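Local atomic coordinates of putative glycoside hydrolase (Bacteroides thetaiotaomicron VPI-5482, PDB entry 3HBZ), a protein that binds calcium and sodium ions and may play a part in carbohydrate metabolism, perhaps as a glycoside hydrolase. Residues I33-G38 against Y87-I92; I177-L182 against F312-E317; I184-V189 against A199-L204; Y242-E247 against T258-S263. All coordinates share one frame; numbering follows the deposited sequence.

Contact 1. Residues I33-G38 against Y87-I92; sequences INIFVG and YTVSVI
I92 lies alongside F36, both side chains pointing the same way from the sheet. Its CB comes 3.7 Å from F36 CD2, and I92 CG1 stands 4.3 Å from the centroid of the F36 ring, an off-centre CH-pi contact. Chi2 of -63° folds the tip of I92 toward N34, where CD1 lies 3.8 Å from the amide ND2. With an alanine at I92 the F36 ring is likely to lose its CH-pi partner, and a gap would open beside the N34 amide. On the other face I35 CD1 meets V89 CG1 at 3.7 Å; at the end of the strand the side chains of V37 and V91 cross at about a right angle, V37 CG2 3.9 Å from V91 CG1. The backbones that set these rows in register run parallel: I35 O takes the N-H of I92 at 2.8 Å, nearly straight at 174°, and I33 O takes that of S90, while I33 N, I35 N and V37 N donate to T88 O, S90 O and I92 O. Strand 12-16 packs over the I33 and I35 face through I12 and C15, and I12 N is hydrogen-bonded to Y87 OH. In this mixed sheet strand 27-28 borders 32-36, and the antiparallel 72-77 lies beyond 84-92.

Contact 2. Residues I177-L182 against F312-E317; sequences IAAGNL and FTSSLE
G180 O is approached by three groups of 312-317. S314 N gives it the firm bond, 2.9 Å long and in the carbonyl plane; T313 CA adds a CA-H...O contact at 3.1 Å, and T313 OG1 stands 3.3 Å from G180 O, at best a weak bond. G180 returns a bond through its own N-H, which reaches S314 OG at 3.0 Å. That hydroxyl sits between its backbone N and carbonyl carbon (chi1 60°), which turns it toward the glycine, and it also bonds T163 OG1. G180 and S314 therefore grip each other twice, once through the backbone and once through the serine side chain. Next to them A179 CB rests 3.4 Å from T313 OG1 and 4.0 Å from S315 CB, while OG of S315 is held by D237. Beyond G180 the chains become regular antiparallel strands: N181 and T313 form a non-hydrogen-bonded pair, L182 and F312 a hydrogen-bonded one, with F312 N to L182 O at 3.0 Å. The F312 ring packs on L159 and L161 of strand 158-165 and on I331 and V334 of strand 328-338. Strand 177-183 pairs with 158-165 and 306-313, and 240-247 pairs with the far edge of 306-313.

Contact 3. Residues I184-V189 against A199-L204; sequences IGSFDV and ATKFGL
F187 brings its ring against A199 and T200 in two ways: CE1 lies 3.6 Å from A199 CB, reached obliquely, whereas T200 CG2 stands at the ring edge, near its plane, 4.1 Å from CD1. With CG of F187 anti to the backbone N (chi1 -173°), the ring leans over toward A199 and T200. On the opposite face K201 stretches its extended chain past S186, OG of the serine lying 3.8 Å from K201 CB, and K201 NZ ends 3.6 Å from D188 OD2 in a long salt bridge. The other carboxylate oxygen, D188 OD1, bonds G190 N, and NZ of K201 also meets a bound hexaethylene glycol, probably from the crystallisation liquor. The two strands form an antiparallel pair in the putative carbohydrate metabolism domain, joined by a loop that carries the short helix 196-199. S186 and K201 exchange both backbone bonds, and D188 N closes the helix-side end on a lone pair of A199 O at 2.8 Å. G185 has backbone angles at which a side chain would jam against the preceding carbonyl, and its CA approaches K201 O to 3.1 Å. Past it, I184 crosses L204: CG2 of the isoleucine sits 3.8 Å from L204 CG. There G203 N bonds I184 O at 2.8 Å, but bent, the N-H...O angle being 142°.

Contact 4. Residues Y242-E247 against T258-S263; sequences YAIMYE and TNAFTS
F261 sets the edge of its ring on the face of Y242, joining strand 240-247 to the loop that follows it. This loop connects two antiparallel neighbours, 240-247 and 266-271, and folds back over the first of them without a single hydrogen bond crossing the contact. The tight part is the aromatic pair. F261 CZ stands over the centre of the Y242 ring and 3.4 Å from Y242 CD1, with centroids 4.5 Å apart and planes inclined at 53°, a tilted form of the edge-to-face stack. Chi1 of 65° places CG of Y242 between the backbone N and the carbonyl carbon, swinging the ring to the loop side, and chi2 of 93° turns a face to F261. Were Y242 an alanine, the F261 edge would probably lose the ring face it rests on, with R271 left to steady the phenylalanine. I244 continues the packing less closely: CG2 lies 3.6 Å from A260 O, and CD1 is 4.3 Å from A260 CB. A260 is buried, touching F202 of strand 200-205 as well. F261 is partly exposed, with R271 engaging its ring in a cation-pi interaction and a bound di(hydroxyethyl)ether, probably from crystallisation, about 4 Å from its side chain. The loose side is at T258 and T262, which are exposed to solvent. There the turn is held by its own backbone: N259 O accepts from S263 N at 3.0 Å and from T262 N at 3.2 Å, both donors on the same side of its plane.

Contact 1 belongs to a separate mixed sheet, and contacts 2, 3 and 4 gather round strand 306-313 of the larger antiparallel assembly. Contact 1 is buried and parallel, backbone hydrogen bonds with mainly apolar side chains on them; it meets contact 3 where F36 packs on L204. Contact 3, nearest the centre of the chain, is only partly buried and carries the only salt bridge that spans any of the four contacts. Contact 2, buried as well, encloses contacts 3 and 4 along the chain and relies on serine and backbone bonds where strand 306-313 ends. Contact 4, also buried, is apolar and aromatic, with no hydrogen bond across it. F202 joins contacts 3 and 4: its ring packs on Y242 and A260, and its carbonyl probably bonds Y246 OH.

Contact 1. Residues I33-G38 against Y87-I92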
# COMPACT_ATOMS: atom_id res chain seq x y z
N ILE A 33 -5.20 3.78 12.27
CA ILE A 33 -5.55 2.36 12.17
C ILE A 33 -6.74 2.20 11.22
O ILE A 33 -7.70 2.95 11.32
CB ILE A 33 -5.93 1.80 13.51
CG1 ILE A 33 -4.83 2.12 14.54
CG2 ILE A 33 -6.17 0.24 13.38
CD1 ILE A 33 -4.95 1.43 15.87
N ASN A 34 -6.64 1.26 10.27
CA ASN A 34 -7.75 0.85 9.40
C ASN A 34 -8.10 -0.59 9.76
O ASN A 34 -7.25 -1.48 9.68
CB ASN A 34 -7.41 0.97 7.90
CG ASN A 34 -7.51 2.43 7.35
OD1 ASN A 34 -6.76 3.30 7.76
ND2 ASN A 34 -8.45 2.68 6.47
N ILE A 35 -9.33 -0.78 10.18
CA ILE A 35 -9.88 -2.07 10.60
C ILE A 35 -10.84 -2.52 9.48
O ILE A 35 -11.64 -1.73 9.02
CB ILE A 35 -10.69 -1.89 11.89
CG1 ILE A 35 -9.76 -1.39 13.03
CG2 ILE A 35 -11.39 -3.21 12.30
CD1 ILE A 35 -10.45 -0.94 14.32
N PHE A 36 -10.74 -3.76 9.04
CA PHE A 36 -11.58 -4.26 7.95
C PHE A 36 -12.57 -5.34 8.42
O PHE A 36 -12.17 -6.37 8.99
CB PHE A 36 -10.71 -4.85 6.81
CG PHE A 36 -9.77 -3.84 6.17
CD1 PHE A 36 -8.57 -3.51 6.79
CD2 PHE A 36 -10.08 -3.24 4.97
CE1 PHE A 36 -7.71 -2.63 6.21
CE2 PHE A 36 -9.20 -2.34 4.38
CZ PHE A 36 -8.04 -2.01 5.02
N VAL A 37 -13.86 -5.12 8.14
CA VAL A 37 -14.90 -6.08 8.48
C VAL A 37 -15.73 -6.43 7.24
O VAL A 37 -15.69 -5.71 6.24
CB VAL A 37 -15.79 -5.53 9.62
CG1 VAL A 37 -14.92 -5.16 10.79
CG2 VAL A 37 -16.60 -4.31 9.15
N GLY A 38 -16.46 -7.53 7.30
CA GLY A 38 -17.28 -7.94 6.17
C GLY A 38 -18.42 -6.98 5.89
O GLY A 38 -19.04 -6.45 6.82
N TYR A 87 -4.42 9.04 17.37
CA TYR A 87 -4.67 8.12 16.29
C TYR A 87 -6.07 8.32 15.79
O TYR A 87 -6.98 8.52 16.60
CB TYR A 87 -4.56 6.69 16.80
CG TYR A 87 -3.17 6.15 17.01
CD1 TYR A 87 -2.49 6.37 18.19
CD2 TYR A 87 -2.57 5.32 16.07
CE1 TYR A 87 -1.23 5.84 18.40
CE2 TYR A 87 -1.32 4.76 16.27
CZ TYR A 87 -0.67 5.00 17.45
OH TYR A 87 0.58 4.49 17.65
N THR A 88 -6.24 8.27 14.46
CA THR A 88 -7.51 8.17 13.79
C THR A 88 -7.79 6.72 13.44
O THR A 88 -7.07 6.09 12.68
CB THR A 88 -7.51 9.00 12.49
OG1 THR A 88 -7.24 10.37 12.81
CG2 THR A 88 -8.87 8.92 11.74
N VAL A 89 -8.89 6.20 13.96
CA VAL A 89 -9.24 4.81 13.78
C VAL A 89 -10.50 4.73 12.94
O VAL A 89 -11.54 5.30 13.31
CB VAL A 89 -9.44 4.12 15.12
CG1 VAL A 89 -9.91 2.62 14.93
CG2 VAL A 89 -8.12 4.20 15.96
N SER A 90 -10.38 4.04 11.81
CA SER A 90 -11.40 3.93 10.81
C SER A 90 -11.75 2.46 10.62
O SER A 90 -10.88 1.56 10.76
CB SER A 90 -10.89 4.50 9.48
OG SER A 90 -10.58 5.87 9.55
N VAL A 91 -13.02 2.22 10.31
CA VAL A 91 -13.51 0.89 9.97
C VAL A 91 -13.99 0.89 8.52
O VAL A 91 -14.77 1.74 8.13
CB VAL A 91 -14.67 0.44 10.90
CG1 VAL A 91 -15.27 -0.90 10.42
CG2 VAL A 91 -14.13 0.27 12.34
N ILE A 92 -13.49 -0.06 7.74
CA ILE A 92 -13.86 -0.26 6.35
C ILE A 92 -14.80 -1.45 6.32
O ILE A 92 -14.40 -2.56 6.67
CB ILE A 92 -12.63 -0.59 5.47
CG1 ILE A 92 -11.50 0.44 5.64
CG2 ILE A 92 -13.03 -0.71 4.03
CD1 ILE A 92 -11.89 1.78 5.20

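Contact 2. Residues I177-L182 against F312-E317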
# COMPACT_ATOMS: atom_id res chain seq x y z
N ILE A 177 18.75 3.55 -4.66
CA ILE A 177 17.64 4.19 -5.36
C ILE A 177 16.33 3.70 -4.77
O ILE A 177 16.31 2.70 -4.04
CB ILE A 177 17.65 3.91 -6.88
CG1 ILE A 177 17.43 2.42 -7.14
CG2 ILE A 177 18.98 4.46 -7.59
CD1 ILE A 177 17.20 2.06 -8.65
N ALA A 178 15.25 4.44 -5.03
CA ALA A 178 13.92 4.11 -4.58
C ALA A 178 12.94 4.26 -5.74
O ALA A 178 12.69 5.37 -6.23
CB ALA A 178 13.50 5.10 -3.40
N ALA A 179 12.36 3.16 -6.19
CA ALA A 179 11.37 3.21 -7.22
C ALA A 179 10.12 3.85 -6.70
O ALA A 179 9.78 3.67 -5.56
CB ALA A 179 11.01 1.77 -7.76
N GLY A 180 9.42 4.59 -7.54
CA GLY A 180 8.08 5.04 -7.16
C GLY A 180 7.14 3.85 -7.32
O GLY A 180 7.08 3.21 -8.39
N ASN A 181 6.39 3.58 -6.28
CA ASN A 181 5.36 2.56 -6.34
C ASN A 181 4.02 2.96 -5.70
O ASN A 181 3.89 3.96 -4.96
CB ASN A 181 5.87 1.24 -5.73
CG ASN A 181 6.28 1.40 -4.30
OD1 ASN A 181 6.24 2.49 -3.72
ND2 ASN A 181 6.67 0.30 -3.70
N LEU A 182 3.01 2.16 -6.01
CA LEU A 182 1.73 2.29 -5.37
C LEU A 182 1.11 0.93 -5.44
O LEU A 182 1.17 0.28 -6.51
CB LEU A 182 0.82 3.30 -6.07
CG LEU A 182 -0.40 3.77 -5.27
CD1 LEU A 182 0.09 4.86 -4.27
CD2 LEU A 182 -1.56 4.30 -6.22
N PHE A 312 1.84 -0.83 -9.21
CA PHE A 312 2.49 0.03 -10.18
C PHE A 312 3.88 0.38 -9.68
O PHE A 312 4.05 0.67 -8.49
CB PHE A 312 1.75 1.33 -10.37
CG PHE A 312 0.28 1.17 -10.63
CD1 PHE A 312 -0.16 0.87 -11.90
CD2 PHE A 312 -0.64 1.36 -9.63
CE1 PHE A 312 -1.50 0.71 -12.17
CE2 PHE A 312 -2.01 1.22 -9.88
CZ PHE A 312 -2.43 0.90 -11.14
N THR A 313 4.86 0.36 -10.57
CA THR A 313 6.22 0.84 -10.23
C THR A 313 6.94 1.45 -11.44
O THR A 313 6.83 0.96 -12.57
CB THR A 313 7.07 -0.25 -9.58
OG1 THR A 313 8.37 0.32 -9.30
CG2 THR A 313 7.27 -1.46 -10.53
N SER A 314 7.69 2.51 -11.19
CA SER A 314 8.42 3.23 -12.22
C SER A 314 9.69 2.48 -12.67
O SER A 314 10.28 2.83 -13.67
CB SER A 314 8.77 4.63 -11.72
OG SER A 314 9.58 4.61 -10.54
N SER A 315 10.11 1.46 -11.92
CA SER A 315 11.33 0.70 -12.24
C SER A 315 11.10 -0.79 -11.93
O SER A 315 10.98 -1.20 -10.79
CB SER A 315 12.52 1.20 -11.43
OG SER A 315 12.99 2.45 -11.90
N LEU A 316 11.01 -1.58 -12.99
CA LEU A 316 10.64 -2.96 -12.92
C LEU A 316 11.47 -3.73 -11.89
O LEU A 316 10.93 -4.55 -11.19
CB LEU A 316 10.76 -3.63 -14.29
CG LEU A 316 10.15 -5.07 -14.27
CD1 LEU A 316 9.26 -5.40 -15.46
CD2 LEU A 316 11.23 -6.09 -14.11
N GLU A 317 12.78 -3.48 -11.85
CA GLU A 317 13.64 -4.14 -10.88
C GLU A 317 14.12 -3.18 -9.80
O GLU A 317 15.21 -3.37 -9.16
CB GLU A 317 14.88 -4.66 -11.58
CG GLU A 317 14.65 -5.70 -12.60
CD GLU A 317 15.99 -6.09 -13.20
OE1 GLU A 317 16.81 -6.65 -12.43
OE2 GLU A 317 16.25 -5.76 -14.38

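Contact 3. Residues I184-V189 against A199-L204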
# COMPACT_ATOMS: atom_id res chain seq x y z
N ILE A 184 -2.13 -1.92 -3.61
CA ILE A 184 -3.14 -2.34 -2.67
C ILE A 184 -2.50 -3.23 -1.61
O ILE A 184 -1.88 -4.24 -1.90
CB ILE A 184 -4.29 -3.06 -3.35
CG1 ILE A 184 -5.07 -2.07 -4.24
CG2 ILE A 184 -5.27 -3.75 -2.25
CD1 ILE A 184 -6.15 -2.78 -5.07
N GLY A 185 -2.69 -2.87 -0.35
CA GLY A 185 -1.97 -3.56 0.74
C GLY A 185 -1.51 -2.56 1.80
O GLY A 185 -2.17 -1.54 2.05
N SER A 186 -0.37 -2.85 2.42
CA SER A 186 0.20 -1.91 3.35
C SER A 186 1.73 -1.91 3.32
O SER A 186 2.35 -2.83 2.78
CB SER A 186 -0.30 -2.22 4.77
OG SER A 186 0.06 -3.53 5.15
N PHE A 187 2.31 -0.86 3.90
CA PHE A 187 3.77 -0.73 3.95
C PHE A 187 4.20 -0.84 5.41
O PHE A 187 3.81 -0.06 6.23
CB PHE A 187 4.26 0.60 3.38
CG PHE A 187 5.79 0.70 3.27
CD1 PHE A 187 6.45 0.06 2.26
CD2 PHE A 187 6.53 1.39 4.19
CE1 PHE A 187 7.82 0.14 2.13
CE2 PHE A 187 7.92 1.45 4.09
CZ PHE A 187 8.55 0.84 3.06
N ASP A 188 4.98 -1.86 5.73
CA ASP A 188 5.40 -2.10 7.10
C ASP A 188 6.72 -1.42 7.33
O ASP A 188 7.78 -1.94 6.97
CB ASP A 188 5.46 -3.60 7.34
CG ASP A 188 6.04 -3.98 8.72
OD1 ASP A 188 6.49 -3.11 9.47
OD2 ASP A 188 6.07 -5.16 8.97
N VAL A 189 6.67 -0.25 7.97
CA VAL A 189 7.84 0.62 8.03
C VAL A 189 8.92 0.00 8.92
O VAL A 189 10.05 0.37 8.79
CB VAL A 189 7.50 2.06 8.51
CG1 VAL A 189 7.17 2.08 10.02
CG2 VAL A 189 8.68 3.03 8.19
N ALA A 199 8.63 -5.34 3.46
CA ALA A 199 7.92 -4.13 3.82
C ALA A 199 6.67 -3.90 2.98
O ALA A 199 5.70 -3.32 3.47
CB ALA A 199 8.85 -2.92 3.71
N THR A 200 6.71 -4.29 1.71
CA THR A 200 5.56 -4.11 0.80
C THR A 200 4.63 -5.31 0.91
O THR A 200 4.86 -6.35 0.29
CB THR A 200 6.01 -3.90 -0.66
OG1 THR A 200 6.85 -4.97 -1.05
CG2 THR A 200 6.82 -2.63 -0.80
N LYS A 201 3.55 -5.14 1.68
CA LYS A 201 2.60 -6.20 1.89
C LYS A 201 1.46 -6.03 0.90
O LYS A 201 0.70 -5.09 0.98
CB LYS A 201 2.08 -6.21 3.31
CG LYS A 201 3.18 -6.54 4.34
CD LYS A 201 2.64 -6.62 5.76
CE LYS A 201 3.63 -7.36 6.69
NZ LYS A 201 3.30 -7.25 8.17
N PHE A 202 1.38 -6.97 -0.03
CA PHE A 202 0.48 -6.86 -1.16
C PHE A 202 -0.82 -7.61 -0.93
O PHE A 202 -0.83 -8.84 -0.72
CB PHE A 202 1.13 -7.48 -2.41
CG PHE A 202 2.42 -6.81 -2.86
CD1 PHE A 202 2.52 -5.43 -2.98
CD2 PHE A 202 3.53 -7.59 -3.22
CE1 PHE A 202 3.70 -4.80 -3.43
CE2 PHE A 202 4.71 -6.97 -3.69
CZ PHE A 202 4.80 -5.59 -3.80
N GLY A 203 -1.92 -6.87 -1.00
CA GLY A 203 -3.25 -7.46 -1.23
C GLY A 203 -4.25 -7.17 -0.14
O GLY A 203 -3.87 -7.08 1.02
N LEU A 204 -5.53 -7.06 -0.52
CA LEU A 204 -6.61 -7.00 0.43
C LEU A 204 -7.71 -7.95 -0.06
O LEU A 204 -7.72 -8.36 -1.23
CB LEU A 204 -7.13 -5.57 0.56
CG LEU A 204 -6.23 -4.56 1.32
CD1 LEU A 204 -6.84 -3.12 1.28
CD2 LEU A 204 -5.98 -5.03 2.74

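Contact 4. Residues Y242-E247 against T258-S263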
# COMPACT_ATOMS: atom_id res chain seq x y z
N TYR A 242 1.07 -4.66 -12.64
CA TYR A 242 0.61 -6.00 -12.47
C TYR A 242 -0.44 -6.10 -11.39
O TYR A 242 -0.68 -5.13 -10.65
CB TYR A 242 1.79 -6.93 -12.25
CG TYR A 242 2.61 -6.73 -10.99
CD1 TYR A 242 2.31 -7.45 -9.83
CD2 TYR A 242 3.69 -5.90 -10.97
CE1 TYR A 242 3.10 -7.34 -8.67
CE2 TYR A 242 4.48 -5.73 -9.79
CZ TYR A 242 4.19 -6.48 -8.65
OH TYR A 242 4.96 -6.37 -7.51
N ALA A 243 -1.11 -7.25 -11.34
CA ALA A 243 -2.10 -7.57 -10.32
C ALA A 243 -2.02 -9.06 -10.05
O ALA A 243 -1.65 -9.85 -10.94
CB ALA A 243 -3.53 -7.16 -10.75
N ILE A 244 -2.29 -9.44 -8.80
CA ILE A 244 -2.26 -10.84 -8.37
C ILE A 244 -3.51 -11.12 -7.53
O ILE A 244 -4.09 -10.22 -6.92
CB ILE A 244 -0.99 -11.18 -7.59
CG1 ILE A 244 -0.83 -10.25 -6.36
CG2 ILE A 244 0.24 -11.04 -8.47
CD1 ILE A 244 0.44 -10.51 -5.51
N MSE A 245 -3.96 -12.36 -7.58
CA MSE A 245 -4.99 -12.90 -6.72
C MSE A 245 -4.39 -14.15 -6.08
O MSE A 245 -3.80 -15.01 -6.78
CB MSE A 245 -6.19 -13.30 -7.52
CG MSE A 245 -7.40 -13.60 -6.65
SE MSE A 245 -8.81 -14.23 -7.72
CE MSE A 245 -10.24 -14.14 -6.37
N TYR A 246 -4.49 -14.23 -4.76
CA TYR A 246 -4.03 -15.39 -4.02
C TYR A 246 -4.95 -15.74 -2.86
O TYR A 246 -5.65 -14.90 -2.31
CB TYR A 246 -2.60 -15.15 -3.48
CG TYR A 246 -2.49 -13.97 -2.55
CD1 TYR A 246 -2.34 -12.67 -3.02
CD2 TYR A 246 -2.57 -14.14 -1.16
CE1 TYR A 246 -2.21 -11.57 -2.14
CE2 TYR A 246 -2.48 -13.04 -0.27
CZ TYR A 246 -2.29 -11.78 -0.75
OH TYR A 246 -2.26 -10.73 0.17
N GLU A 247 -4.90 -17.01 -2.48
CA GLU A 247 -5.62 -17.51 -1.36
C GLU A 247 -4.84 -17.26 -0.04
O GLU A 247 -3.65 -17.58 0.05
CB GLU A 247 -5.83 -19.01 -1.53
CG GLU A 247 -6.66 -19.60 -0.39
CD GLU A 247 -7.03 -21.07 -0.61
OE1 GLU A 247 -6.78 -21.59 -1.71
OE2 GLU A 247 -7.60 -21.67 0.33
N THR A 258 8.96 -10.70 -1.79
CA THR A 258 9.75 -11.89 -1.97
C THR A 258 8.99 -12.96 -2.76
O THR A 258 9.60 -13.90 -3.20
CB THR A 258 10.16 -12.55 -0.63
OG1 THR A 258 8.98 -13.08 -0.02
CG2 THR A 258 10.87 -11.57 0.32
N ASN A 259 7.68 -12.84 -2.91
CA ASN A 259 6.89 -13.95 -3.45
C ASN A 259 5.64 -13.60 -4.23
O ASN A 259 4.76 -14.46 -4.46
CB ASN A 259 6.54 -14.91 -2.31
CG ASN A 259 5.70 -14.27 -1.25
OD1 ASN A 259 5.19 -13.16 -1.41
ND2 ASN A 259 5.58 -14.94 -0.13
N ALA A 260 5.58 -12.36 -4.65
CA ALA A 260 4.44 -11.85 -5.42
C ALA A 260 4.11 -12.71 -6.65
O ALA A 260 2.92 -12.87 -7.02
CB ALA A 260 4.72 -10.39 -5.84
N PHE A 261 5.15 -13.22 -7.32
CA PHE A 261 4.93 -13.99 -8.55
C PHE A 261 5.20 -15.48 -8.38
O PHE A 261 5.05 -16.22 -9.32
CB PHE A 261 5.82 -13.46 -9.70
CG PHE A 261 5.53 -12.03 -10.08
CD1 PHE A 261 4.26 -11.66 -10.49
CD2 PHE A 261 6.52 -11.06 -10.00
CE1 PHE A 261 3.97 -10.35 -10.87
CE2 PHE A 261 6.26 -9.74 -10.36
CZ PHE A 261 4.96 -9.38 -10.78
N THR A 262 5.59 -15.92 -7.20
CA THR A 262 6.01 -17.30 -7.05
C THR A 262 5.30 -18.05 -5.93
O THR A 262 5.46 -19.24 -5.84
CB THR A 262 7.53 -17.37 -6.75
OG1 THR A 262 7.79 -16.60 -5.56
CG2 THR A 262 8.37 -16.83 -7.95
N SER A 263 4.55 -17.39 -5.04
CA SER A 263 3.90 -18.11 -3.95
C SER A 263 2.98 -19.21 -4.44
O SER A 263 2.19 -18.99 -5.33
CB SER A 263 3.06 -17.16 -3.10
OG SER A 263 2.30 -17.93 -2.15